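Local coordinates for protein response regulator (Caulobacter vibrioides, PDB 3N0R) that probably controls the stress response as an anti-anti-sigma switch, joining a sigma-factor-like region to a two-component receiver domain, at residues A25-H30 against V54-L59; L99-D104 against R108-A113; P170-D175 against I258-Q263; E199-R204 against K226-R231. The protein carries 1 engineered substitution. All blocks are in the same frame, centred on the assembly; numbering follows the deposited sequence. Where two conformers were deposited one is given.

In the fold
Contacts 1 and 2 come in series in the sigma-like part of the chain, ahead of contacts 3 and 4 in the receiver. Contact 1 packs helix 23-27 on helix 45-60, and contact 2 joins a loop to helix 104-112, their centres about 23 Å apart. The receiver is built round a five-stranded parallel sheet. There, contact 4 bridges helices 194-203 and 226-231 and is nested inside the loop that contact 3 closes between helix 170-182 and the end of strand 257-259; these centres are also about 23 Å apart. Contacts 1 and 4 are about 39 Å apart centre to centre, across the middle of the chain. The nearest atoms of any two contacts are at least about 9 Å apart.

Contact 1: A25-H30 against V54-L59; sequences ARLAPH and VALEAL
L27 carries this contact. It meets L56 and L59 of helix 45-60 and gives up about as much surface as those two together, out of 113 Å² summed over both sides. Most of the touching is done by one methyl group: L27 CD1 lies 4.0 Å from L56 CD1, and the same L27 CD1 lies 4.1 Å from L59 CD1. Seen from L27 CD1, the two partner methyls are about 93° apart, and L56 CD1 and L59 CD1 are themselves 5.9 Å from each other, so the methyl fits into the notch between two leucines three residues apart, on successive turns of helix 45-60. The second branch, L27 CD2, makes a marginal approach of 4.2 Å to L59 CD1. In the fold, this is how the short helix 23-27 is laid against helix 45-60 in the part of the protein related to the sigma2 region of sigma factors, with helix 31-42 intervening in the chain. Torsions differ between the two partners. L59 reaches L27 with an extended branch, its CD1 roughly anti to CA (chi2 162°), whereas L56 offers the branch that is turned back (chi2 60°) on a side chain whose CG stands opposite the backbone N. The contact is wholly apolar, and the CA atoms of L27 and L56 stay 8.3 Å apart. Further out, L66 touches both L27 and L59, while L76 of helix 72-84 packs on L59. Within the first segment, H30 N donates to L27 O at 3.0 Å.

Contact 2: L99-D104 against R108-A113; sequences LHAGDD and RLMRIA
L99 and L109 share one side-chain shape: in each, CG lies beside the backbone N (chi1 -71° in both), and CD1 continues outward, nearly anti to CA. This puts the two extended branches within touch, L99 CD1 to L109 CD1 at 3.9 Å, with the side chains crossing at about a right angle. The setting is the start of a helix. Residues H100 to D103 form a type I beta turn that leads into helix 104-112, with D103 in the N-cap position. The acid does not cap the helix with its side chain, however; it turns back on the loop, where H100 N donates to D103 OD2 at 2.9 Å. That bond is almost straight (174°) but reaches the oxygen from above the carboxylate plane. Together with the turn bond from D103 N to H100 O, it ties the two ends of the turn twice. Across the contact, an i to i+4 backbone bond near the helix start runs from R108 N to D104 O at 3.1 Å. A looser apolar pair is A101 CB and SE of the selenomethionine M110, at 4.4 Å. Behind these groups, the backbone of L99 is hydrogen-bonded to I83, and L109 also rests on T42 of helix 31-42, which places the loop and helix against the rest of the sigma-like region. One turn further along the helix, the methyl CG2 of I112 sits over the centre of the R108 guanidinium, 3.8 Å above its plane.

Contact 3: P170-D175 against I258-Q263; sequences PVIAAD and ITKPFQ
I172 and D175, one helical turn apart on helix 170-182, meet the ring of F262 at its edge. The carbonyl I172 O lies in the ring plane, 3.5 Å from F262 CE2, and D175 CB approaches the same edge at 3.7 Å from F262 CD2. I172 CG2 adds an apolar contact to F262 CZ at 3.5 Å. This is the phosphoreceiver fold, where a lysine followed by a cis-proline leaves the last strand of the sheet; here these are K260 and P261. The same I172 CG2 is brushed by K260 CD at 4.0 Å, so one isoleucine methyl touches both the aromatic ring and the stem of the lysine. A water adds a polar tie, donating to D175 OD2 at 2.9 Å and accepting from F262 N at 3.0 Å. Further out, I239 of strand 236-240 and I176 and L179 of helix 170-182 also pack on F262. K260 starts with CG between the backbone N and the carbonyl carbon (chi1 57°) and then runs fully extended, which carries its NZ to salt bridges with E169 OE1 and with OD2 of D212, the predicted phosphorylation site.

Contact 4: E199-R204 against K226-R231; sequences EAVTRR and KDILGR
V201 packs on I228 and L229, and all that passes between the two helical segments is apolar. The main touch joins two methyls, V201 CG1 and I228 CG2, at 3.8 Å. Each of these methyls stands anti to its own backbone nitrogen (V201 chi1 172°), and the two side chains slide past one another in opposite directions instead of meeting end on. I228 CD1 also comes to 4.4 Å from V201 CG1. The other valine branch is more distant, with V201 CG2 at 4.5 Å from L229 CD2. The CA atoms of V201 and I228 remain 8.3 Å apart, and the buried surface is modest, 117 Å² for both sides. Beyond the pair, V201 also touches L164 of strand 162-166, while L229 packs on P206, I222 and V234.

The polar interactions stay outside this apolar seam. T202 OG1 is hydrogen-bonded to the backbone oxygen L198 O of its own helix. R204, just past the helix, forms a salt bridge through NH1 to E162 OE1, at the start of the strand that L164 belongs to.

Helix 194-203 joins strand 186-191 to strand 208-212, and helix 226-231 lies between strands 208-212 and 236-240. Two such connecting helices, side by side over one face of a parallel sheet of strand order 2-1-3-4-5, are characteristic of the alternating beta-alpha receiver fold.

Contact 1: A25-H30 against V54-L59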
loop_
_atom_site.group_PDB
_atom_site.type_symbol
_atom_site.label_atom_id
_atom_site.label_comp_id
_atom_site.label_asym_id
_atom_site.label_seq_id
_atom_site.Cartn_x
_atom_site.Cartn_y
_atom_site.Cartn_z
ATOM N N ALA A 25 -16.359 -7.099 -16.174
ATOM C CA ALA A 25 -17.214 -6.687 -15.068
ATOM C C ALA A 25 -16.814 -7.370 -13.767
ATOM O O ALA A 25 -16.935 -6.783 -12.696
ATOM C CB ALA A 25 -18.671 -6.971 -15.373
ATOM N N ARG A 26 -16.365 -8.619 -13.859
ATOM C CA ARG A 26 -15.913 -9.336 -12.670
ATOM C C ARG A 26 -14.614 -8.743 -12.131
ATOM O O ARG A 26 -14.386 -8.740 -10.921
ATOM C CB ARG A 26 -15.772 -10.841 -12.948
ATOM C CG ARG A 26 -17.099 -11.483 -13.366
ATOM C CD ARG A 26 -17.157 -12.979 -13.109
ATOM N NE ARG A 26 -16.029 -13.710 -13.672
ATOM C CZ ARG A 26 -15.908 -14.031 -14.956
ATOM N NH1 ARG A 26 -16.837 -13.667 -15.829
ATOM N NH2 ARG A 26 -14.846 -14.712 -15.366
ATOM N N LEU A 27 -13.771 -8.240 -13.033
ATOM C CA LEU A 27 -12.474 -7.672 -12.647
ATOM C C LEU A 27 -12.524 -6.209 -12.205
ATOM O O LEU A 27 -11.816 -5.810 -11.283
ATOM C CB LEU A 27 -11.488 -7.758 -13.811
ATOM C CG LEU A 27 -11.130 -9.145 -14.321
ATOM C CD1 LEU A 27 -10.217 -9.054 -15.540
ATOM C CD2 LEU A 27 -10.477 -9.941 -13.212
ATOM N N ALA A 28 -13.337 -5.408 -12.887
ATOM C CA ALA A 28 -13.229 -3.948 -12.804
ATOM C C ALA A 28 -13.278 -3.362 -11.386
ATOM O O ALA A 28 -12.470 -2.489 -11.049
ATOM C CB ALA A 28 -14.265 -3.280 -13.705
ATOM N N PRO A 29 -14.226 -3.821 -10.550
ATOM C CA PRO A 29 -14.330 -3.201 -9.225
ATOM C C PRO A 29 -13.079 -3.407 -8.369
ATOM O O PRO A 29 -12.868 -2.651 -7.419
ATOM C CB PRO A 29 -15.526 -3.918 -8.589
ATOM C CG PRO A 29 -16.298 -4.482 -9.729
ATOM C CD PRO A 29 -15.294 -4.807 -10.791
ATOM N N HIS A 30 -12.256 -4.400 -8.700
ATOM C CA HIS A 30 -11.110 -4.763 -7.868
ATOM C C HIS A 30 -9.810 -4.136 -8.338
ATOM O O HIS A 30 -8.808 -4.169 -7.618
ATOM C CB HIS A 30 -11.002 -6.290 -7.804
ATOM C CG HIS A 30 -12.287 -6.933 -7.404
ATOM N ND1 HIS A 30 -12.882 -6.677 -6.190
ATOM C CD2 HIS A 30 -13.124 -7.760 -8.073
ATOM C CE1 HIS A 30 -14.030 -7.329 -6.122
ATOM N NE2 HIS A 30 -14.199 -7.993 -7.251
ATOM N N VAL A 54 -0.442 -4.968 -16.933
ATOM C CA VAL A 54 -0.010 -6.169 -17.636
ATOM C C VAL A 54 -0.915 -7.353 -17.286
ATOM O O VAL A 54 -1.334 -8.108 -18.176
ATOM C CB VAL A 54 1.453 -6.498 -17.305
ATOM C CG1 VAL A 54 1.807 -7.918 -17.770
ATOM C CG2 VAL A 54 2.384 -5.449 -17.935
ATOM N N ALA A 55 -1.228 -7.525 -15.999
ATOM C CA ALA A 55 -2.112 -8.620 -15.590
ATOM C C ALA A 55 -3.506 -8.472 -16.219
ATOM O O ALA A 55 -4.094 -9.450 -16.702
ATOM C CB ALA A 55 -2.214 -8.679 -14.074
ATOM N N LEU A 56 -4.040 -7.253 -16.204
ATOM C CA LEU A 56 -5.346 -6.981 -16.802
ATOM C C LEU A 56 -5.365 -7.338 -18.286
ATOM O O LEU A 56 -6.274 -8.019 -18.762
ATOM C CB LEU A 56 -5.727 -5.513 -16.608
ATOM C CG LEU A 56 -6.996 -5.044 -17.335
ATOM C CD1 LEU A 56 -8.214 -5.833 -16.867
ATOM C CD2 LEU A 56 -7.188 -3.545 -17.134
ATOM N N GLU A 57 -4.358 -6.872 -19.018
ATOM C CA GLU A 57 -4.313 -7.122 -20.456
ATOM C C GLU A 57 -4.173 -8.614 -20.767
ATOM O O GLU A 57 -4.770 -9.109 -21.729
ATOM C CB GLU A 57 -3.199 -6.318 -21.128
ATOM C CG GLU A 57 -3.380 -4.808 -21.036
ATOM C CD GLU A 57 -4.285 -4.228 -22.100
ATOM O OE1 GLU A 57 -4.854 -4.995 -22.910
ATOM O OE2 GLU A 57 -4.424 -2.986 -22.121
ATOM N N ALA A 58 -3.395 -9.330 -19.954
ATOM C CA ALA A 58 -3.202 -10.760 -20.157
ATOM C C ALA A 58 -4.514 -11.515 -19.967
ATOM O O ALA A 58 -4.852 -12.416 -20.735
ATOM C CB ALA A 58 -2.144 -11.285 -19.205
ATOM N N LEU A 59 -5.268 -11.138 -18.941
ATOM C CA LEU A 59 -6.567 -11.752 -18.715
ATOM C C LEU A 59 -7.531 -11.438 -19.851
ATOM O O LEU A 59 -8.235 -12.322 -20.351
ATOM C CB LEU A 59 -7.155 -11.277 -17.389
ATOM C CG LEU A 59 -6.538 -11.973 -16.168
ATOM C CD1 LEU A 59 -6.807 -11.202 -14.872
ATOM C CD2 LEU A 59 -7.057 -13.403 -16.054
#

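Contact 2: L99-D104 against R108-A113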
loop_
_atom_site.group_PDB
_atom_site.type_symbol
_atom_site.label_atom_id
_atom_site.label_comp_id
_atom_site.label_asym_id
_atom_site.label_seq_id
_atom_site.Cartn_x
_atom_site.Cartn_y
_atom_site.Cartn_z
ATOM N N LEU A 99 7.500 -13.895 -14.459
ATOM C CA LEU A 99 8.876 -13.679 -14.032
ATOM C C LEU A 99 9.501 -14.949 -13.479
ATOM O O LEU A 99 8.822 -15.759 -12.827
ATOM C CB LEU A 99 8.958 -12.594 -12.951
ATOM C CG LEU A 99 8.704 -11.136 -13.335
ATOM C CD1 LEU A 99 9.016 -10.223 -12.172
ATOM C CD2 LEU A 99 9.468 -10.703 -14.585
ATOM N N HIS A 100 10.797 -15.106 -13.732
ATOM C CA HIS A 100 11.601 -16.154 -13.120
ATOM C C HIS A 100 12.786 -15.506 -12.429
ATOM O O HIS A 100 13.063 -14.327 -12.664
ATOM C CB HIS A 100 12.042 -17.180 -14.171
ATOM C CG HIS A 100 10.894 -17.949 -14.734
ATOM N ND1 HIS A 100 9.987 -17.387 -15.607
ATOM C CD2 HIS A 100 10.444 -19.199 -14.479
ATOM C CE1 HIS A 100 9.051 -18.271 -15.899
ATOM N NE2 HIS A 100 9.300 -19.377 -15.222
ATOM N N ALA A 101 13.473 -16.273 -11.585
ATOM C CA ALA A 101 14.449 -15.720 -10.647
ATOM C C ALA A 101 15.563 -14.917 -11.323
ATOM O O ALA A 101 16.091 -13.972 -10.740
ATOM C CB ALA A 101 15.042 -16.831 -9.785
ATOM N N GLY A 102 15.922 -15.296 -12.545
ATOM C CA GLY A 102 16.999 -14.627 -13.249
ATOM C C GLY A 102 16.656 -13.245 -13.780
ATOM O O GLY A 102 17.551 -12.487 -14.158
ATOM N N ASP A 103 15.374 -12.904 -13.830
ATOM C CA ASP A 103 14.984 -11.608 -14.373
ATOM C C ASP A 103 15.344 -10.472 -13.414
ATOM O O ASP A 103 15.244 -10.626 -12.199
ATOM C CB ASP A 103 13.475 -11.586 -14.650
ATOM C CG ASP A 103 13.049 -12.625 -15.678
ATOM O OD1 ASP A 103 13.830 -12.903 -16.619
ATOM O OD2 ASP A 103 11.920 -13.136 -15.558
ATOM N N ASP A 104 15.744 -9.326 -13.956
ATOM C CA ASP A 104 16.105 -8.187 -13.115
ATOM C C ASP A 104 14.988 -7.811 -12.143
ATOM O O ASP A 104 15.232 -7.604 -10.951
ATOM C CB ASP A 104 16.475 -6.972 -13.969
ATOM C CG ASP A 104 17.791 -7.151 -14.709
ATOM O OD1 ASP A 104 18.623 -7.979 -14.276
ATOM O OD2 ASP A 104 17.998 -6.449 -15.722
ATOM N N ARG A 108 14.963 -7.833 -7.863
ATOM C CA ARG A 108 14.575 -6.709 -7.013
ATOM C C ARG A 108 13.413 -7.088 -6.105
ATOM O O ARG A 108 13.428 -6.791 -4.909
ATOM C CB ARG A 108 14.205 -5.465 -7.822
ATOM C CG ARG A 108 13.525 -4.403 -6.949
ATOM C CD ARG A 108 13.783 -2.969 -7.401
ATOM N NE ARG A 108 13.156 -1.998 -6.500
ATOM C CZ ARG A 108 13.788 -1.352 -5.521
ATOM N NH1 ARG A 108 15.081 -1.561 -5.304
ATOM N NH2 ARG A 108 13.126 -0.487 -4.755
ATOM N N LEU A 109 12.403 -7.739 -6.675
ATOM C CA LEU A 109 11.234 -8.114 -5.886
ATOM C C LEU A 109 11.571 -9.095 -4.769
ATOM O O LEU A 109 10.965 -9.055 -3.702
ATOM C CB LEU A 109 10.124 -8.658 -6.783
ATOM C CG LEU A 109 9.429 -7.609 -7.652
ATOM C CD1 LEU A 109 8.651 -8.269 -8.789
ATOM C CD2 LEU A 109 8.509 -6.703 -6.833
HETATM N N MSE A 110 12.533 -9.975 -4.999
HETATM C CA MSE A 110 12.904 -10.923 -3.949
HETATM C C MSE A 110 13.472 -10.194 -2.727
HETATM O O MSE A 110 13.311 -10.642 -1.591
HETATM C CB MSE A 110 13.861 -11.987 -4.489
HETATM C CG MSE A 110 13.170 -12.994 -5.418
HETATM SE SE MSE A 110 14.442 -14.100 -6.369
HETATM C CE MSE A 110 15.941 -13.601 -5.248
ATOM N N ARG A 111 14.107 -9.052 -2.968
ATOM C CA ARG A 111 14.709 -8.266 -1.901
ATOM C C ARG A 111 13.698 -7.359 -1.202
ATOM O O ARG A 111 13.655 -7.301 0.027
ATOM C CB ARG A 111 15.856 -7.423 -2.452
ATOM N N ILE A 112 12.883 -6.644 -1.978
ATOM C CA ILE A 112 11.975 -5.663 -1.384
ATOM C C ILE A 112 10.600 -6.218 -1.053
ATOM O O ILE A 112 9.899 -5.656 -0.209
ATOM C CB ILE A 112 11.799 -4.408 -2.274
ATOM C CG1 ILE A 112 11.031 -4.747 -3.560
ATOM C CG2 ILE A 112 13.147 -3.763 -2.563
ATOM C CD1 ILE A 112 10.672 -3.539 -4.409
ATOM N N ALA A 113 10.219 -7.309 -1.715
ATOM C CA ALA A 113 8.875 -7.863 -1.588
ATOM C C ALA A 113 8.893 -9.371 -1.348
ATOM O O ALA A 113 8.360 -10.135 -2.150
ATOM C CB ALA A 113 8.041 -7.519 -2.830
#

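Contact 3: P170-D175 against I258-Q263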
loop_
_atom_site.group_PDB
_atom_site.type_symbol
_atom_site.label_atom_id
_atom_site.label_comp_id
_atom_site.label_asym_id
_atom_site.label_seq_id
_atom_site.Cartn_x
_atom_site.Cartn_y
_atom_site.Cartn_z
ATOM N N PRO A 170 -11.563 16.968 13.043
ATOM C CA PRO A 170 -10.943 16.697 14.346
ATOM C C PRO A 170 -11.019 15.247 14.830
ATOM O O PRO A 170 -10.047 14.776 15.416
ATOM C CB PRO A 170 -11.692 17.627 15.308
ATOM C CG PRO A 170 -12.939 17.986 14.606
ATOM C CD PRO A 170 -12.649 17.955 13.133
ATOM N N VAL A 171 -12.135 14.552 14.615
ATOM C CA VAL A 171 -12.217 13.162 15.060
ATOM C C VAL A 171 -11.215 12.307 14.288
ATOM O O VAL A 171 -10.556 11.436 14.859
ATOM C CB VAL A 171 -13.636 12.591 14.896
ATOM C CG1 VAL A 171 -13.629 11.082 15.135
ATOM C CG2 VAL A 171 -14.595 13.283 15.849
ATOM N N ILE A 172 -11.102 12.570 12.990
ATOM C CA ILE A 172 -10.159 11.861 12.141
ATOM C C ILE A 172 -8.716 12.141 12.567
ATOM O O ILE A 172 -7.908 11.225 12.656
ATOM C CB ILE A 172 -10.366 12.226 10.653
ATOM C CG1 ILE A 172 -11.788 11.867 10.197
ATOM C CG2 ILE A 172 -9.317 11.551 9.780
ATOM C CD1 ILE A 172 -12.149 10.406 10.366
ATOM N N ALA A 173 -8.396 13.404 12.832
ATOM C CA ALA A 173 -7.053 13.770 13.266
ATOM C C ALA A 173 -6.697 13.043 14.557
ATOM O O ALA A 173 -5.595 12.502 14.700
ATOM C CB ALA A 173 -6.953 15.280 13.462
ATOM N N ALA A 174 -7.626 13.031 15.505
ATOM C CA ALA A 174 -7.392 12.363 16.784
ATOM C C ALA A 174 -7.259 10.850 16.609
ATOM O O ALA A 174 -6.432 10.221 17.277
ATOM C CB ALA A 174 -8.503 12.689 17.759
ATOM N N ASP A 175 -8.065 10.270 15.720
ATOM C CA ASP A 175 -8.013 8.834 15.461
ATOM C C ASP A 175 -6.648 8.454 14.908
ATOM O O ASP A 175 -6.055 7.457 15.328
ATOM C CB ASP A 175 -9.040 8.407 14.411
ATOM C CG ASP A 175 -10.463 8.355 14.923
ATOM O OD1 ASP A 175 -10.697 8.386 16.149
ATOM O OD2 ASP A 175 -11.368 8.260 14.064
ATOM N N ILE A 258 -4.153 5.772 2.828
ATOM C CA ILE A 258 -5.025 5.152 3.804
ATOM C C ILE A 258 -6.408 5.757 3.729
ATOM O O ILE A 258 -6.602 6.942 3.427
ATOM C CB ILE A 258 -4.505 5.273 5.248
ATOM C CG1 ILE A 258 -4.292 6.731 5.631
ATOM C CG2 ILE A 258 -3.225 4.473 5.432
ATOM C CD1 ILE A 258 -3.877 6.903 7.086
ATOM N N THR A 259 -7.389 4.893 3.943
ATOM C CA THR A 259 -8.778 5.288 3.879
ATOM C C THR A 259 -9.278 5.715 5.250
ATOM O O THR A 259 -8.980 5.075 6.263
ATOM C CB THR A 259 -9.639 4.112 3.392
ATOM O OG1 THR A 259 -9.136 3.668 2.125
ATOM C CG2 THR A 259 -11.099 4.518 3.253
ATOM N N LYS A 260 -10.025 6.812 5.277
ATOM C CA LYS A 260 -10.792 7.189 6.465
ATOM C C LYS A 260 -12.266 6.882 6.175
ATOM O O LYS A 260 -12.720 7.081 5.053
ATOM C CB LYS A 260 -10.586 8.674 6.803
ATOM C CG LYS A 260 -10.944 9.631 5.668
ATOM C CD LYS A 260 -10.882 11.098 6.092
ATOM C CE LYS A 260 -11.230 12.008 4.923
ATOM N NZ LYS A 260 -11.233 13.448 5.305
ATOM N N PRO A 261 -13.017 6.369 7.170
ATOM C CA PRO A 261 -12.586 6.049 8.539
ATOM C C PRO A 261 -11.588 4.890 8.580
ATOM O O PRO A 261 -11.584 4.038 7.694
ATOM C CB PRO A 261 -13.891 5.649 9.233
ATOM C CG PRO A 261 -14.758 5.141 8.133
ATOM C CD PRO A 261 -14.419 5.976 6.929
ATOM N N PHE A 262 -10.767 4.857 9.625
ATOM C CA PHE A 262 -9.607 3.977 9.668
ATOM C C PHE A 262 -9.911 2.564 10.130
ATOM O O PHE A 262 -10.624 2.358 11.101
ATOM C CB PHE A 262 -8.526 4.591 10.562
ATOM C CG PHE A 262 -8.152 5.988 10.167
ATOM C CD1 PHE A 262 -7.589 6.236 8.931
ATOM C CD2 PHE A 262 -8.386 7.055 11.020
ATOM C CE1 PHE A 262 -7.247 7.525 8.549
ATOM C CE2 PHE A 262 -8.047 8.352 10.649
ATOM C CZ PHE A 262 -7.480 8.585 9.404
ATOM N N GLN A 263 -9.343 1.593 9.425
ATOM C CA GLN A 263 -9.212 0.244 9.952
ATOM C C GLN A 263 -7.763 0.142 10.381
ATOM O O GLN A 263 -6.873 0.301 9.555
ATOM C CB GLN A 263 -9.518 -0.797 8.879
ATOM C CG GLN A 263 -10.998 -0.961 8.595
ATOM C CD GLN A 263 -11.277 -2.099 7.639
ATOM O OE1 GLN A 263 -10.825 -2.089 6.493
ATOM N NE2 GLN A 263 -12.021 -3.098 8.107
HETATM O O HOH W 1 -11.804 6.685 11.704
#

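Contact 4: E199-R204 against K226-R231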
loop_
_atom_site.group_PDB
_atom_site.type_symbol
_atom_site.label_atom_id
_atom_site.label_comp_id
_atom_site.label_asym_id
_atom_site.label_seq_id
_atom_site.Cartn_x
_atom_site.Cartn_y
_atom_site.Cartn_z
ATOM N N GLU A 199 4.472 25.780 9.234
ATOM C CA GLU A 199 5.018 26.181 10.521
ATOM C C GLU A 199 5.645 24.989 11.251
ATOM O O GLU A 199 6.752 25.084 11.789
ATOM C CB GLU A 199 3.918 26.799 11.372
ATOM C CG GLU A 199 4.411 27.435 12.644
ATOM C CD GLU A 199 3.326 28.235 13.340
ATOM O OE1 GLU A 199 2.129 27.998 13.049
ATOM O OE2 GLU A 199 3.666 29.106 14.168
ATOM N N ALA A 200 4.935 23.867 11.260
ATOM C CA ALA A 200 5.451 22.664 11.913
ATOM C C ALA A 200 6.767 22.183 11.302
ATOM O O ALA A 200 7.724 21.873 12.020
ATOM C CB ALA A 200 4.417 21.556 11.881
ATOM N N VAL A 201 6.814 22.104 9.976
ATOM C CA VAL A 201 8.004 21.598 9.298
ATOM C C VAL A 201 9.181 22.564 9.459
ATOM O O VAL A 201 10.322 22.141 9.559
ATOM C CB VAL A 201 7.732 21.299 7.805
ATOM C CG1 VAL A 201 9.022 20.969 7.092
ATOM C CG2 VAL A 201 6.751 20.139 7.666
ATOM N N THR A 202 8.893 23.858 9.513
ATOM C CA THR A 202 9.929 24.855 9.738
ATOM C C THR A 202 10.594 24.670 11.106
ATOM O O THR A 202 11.795 24.891 11.263
ATOM C CB THR A 202 9.356 26.267 9.582
ATOM O OG1 THR A 202 8.825 26.407 8.258
ATOM C CG2 THR A 202 10.424 27.320 9.800
ATOM N N ARG A 203 9.819 24.226 12.089
ATOM C CA ARG A 203 10.372 23.944 13.410
ATOM C C ARG A 203 11.174 22.647 13.444
ATOM O O ARG A 203 12.244 22.589 14.061
ATOM C CB ARG A 203 9.274 23.903 14.471
ATOM C CG ARG A 203 8.887 25.264 14.993
ATOM C CD ARG A 203 8.049 25.159 16.257
ATOM N NE ARG A 203 7.888 26.462 16.893
ATOM C CZ ARG A 203 7.166 27.450 16.376
ATOM N NH1 ARG A 203 6.547 27.272 15.219
ATOM N NH2 ARG A 203 7.063 28.610 17.011
ATOM N N ARG A 204 10.664 21.604 12.788
ATOM C CA ARG A 204 11.338 20.314 12.802
ATOM C C ARG A 204 10.921 19.490 11.592
ATOM O O ARG A 204 9.742 19.368 11.308
ATOM C CB ARG A 204 10.982 19.564 14.087
ATOM C CG ARG A 204 11.938 18.444 14.458
ATOM C CD ARG A 204 11.710 18.010 15.899
ATOM N NE ARG A 204 12.820 17.261 16.493
ATOM C CZ ARG A 204 13.730 16.552 15.823
ATOM N NH1 ARG A 204 13.692 16.460 14.499
ATOM N NH2 ARG A 204 14.685 15.915 16.491
ATOM N N LYS A 226 5.469 20.144 0.410
ATOM C CA LYS A 226 5.837 19.089 -0.528
ATOM C C LYS A 226 7.293 19.188 -0.980
ATOM O O LYS A 226 7.997 18.182 -1.038
ATOM C CB LYS A 226 4.894 19.112 -1.733
ATOM C CG LYS A 226 5.174 18.059 -2.790
ATOM C CD LYS A 226 4.118 18.114 -3.886
ATOM C CE LYS A 226 3.958 19.526 -4.431
ATOM N NZ LYS A 226 2.866 19.614 -5.444
ATOM N N ASP A 227 7.748 20.402 -1.283
ATOM C CA ASP A 227 9.109 20.598 -1.778
ATOM C C ASP A 227 10.166 20.288 -0.717
ATOM O O ASP A 227 11.137 19.570 -0.983
ATOM C CB ASP A 227 9.298 22.024 -2.309
ATOM C CG ASP A 227 8.495 22.290 -3.570
ATOM O OD1 ASP A 227 7.980 21.322 -4.172
ATOM O OD2 ASP A 227 8.394 23.472 -3.969
ATOM N N ILE A 228 9.967 20.832 0.481
ATOM C CA ILE A 228 10.874 20.616 1.605
ATOM C C ILE A 228 10.968 19.132 1.940
ATOM O O ILE A 228 12.059 18.596 2.131
ATOM C CB ILE A 228 10.413 21.389 2.865
ATOM C CG1 ILE A 228 10.456 22.900 2.624
ATOM C CG2 ILE A 228 11.279 21.029 4.066
ATOM C CD1 ILE A 228 9.676 23.693 3.655
ATOM N N LEU A 229 9.818 18.468 2.010
ATOM C CA LEU A 229 9.787 17.047 2.328
ATOM C C LEU A 229 10.484 16.241 1.242
ATOM O O LEU A 229 11.177 15.267 1.533
ATOM C CB LEU A 229 8.345 16.573 2.490
ATOM C CG LEU A 229 7.568 17.218 3.639
ATOM C CD1 LEU A 229 6.120 16.765 3.608
ATOM C CD2 LEU A 229 8.209 16.886 4.977
ATOM N N GLY A 230 10.298 16.654 -0.007
ATOM C CA GLY A 230 10.876 15.949 -1.137
ATOM C C GLY A 230 12.391 15.951 -1.118
ATOM O O GLY A 230 13.032 14.956 -1.457
ATOM N N ARG A 231 12.972 17.071 -0.709
ATOM C CA ARG A 231 14.424 17.200 -0.682
ATOM C C ARG A 231 15.050 16.360 0.434
ATOM O O ARG A 231 16.228 16.009 0.376
ATOM C CB ARG A 231 14.818 18.673 -0.569
ATOM C CG ARG A 231 14.356 19.499 -1.763
ATOM C CD ARG A 231 14.984 20.884 -1.782
ATOM N NE ARG A 231 14.265 21.840 -0.944
ATOM C CZ ARG A 231 14.559 22.091 0.327
ATOM N NH1 ARG A 231 15.559 21.451 0.919
ATOM N NH2 ARG A 231 13.851 22.982 1.009
#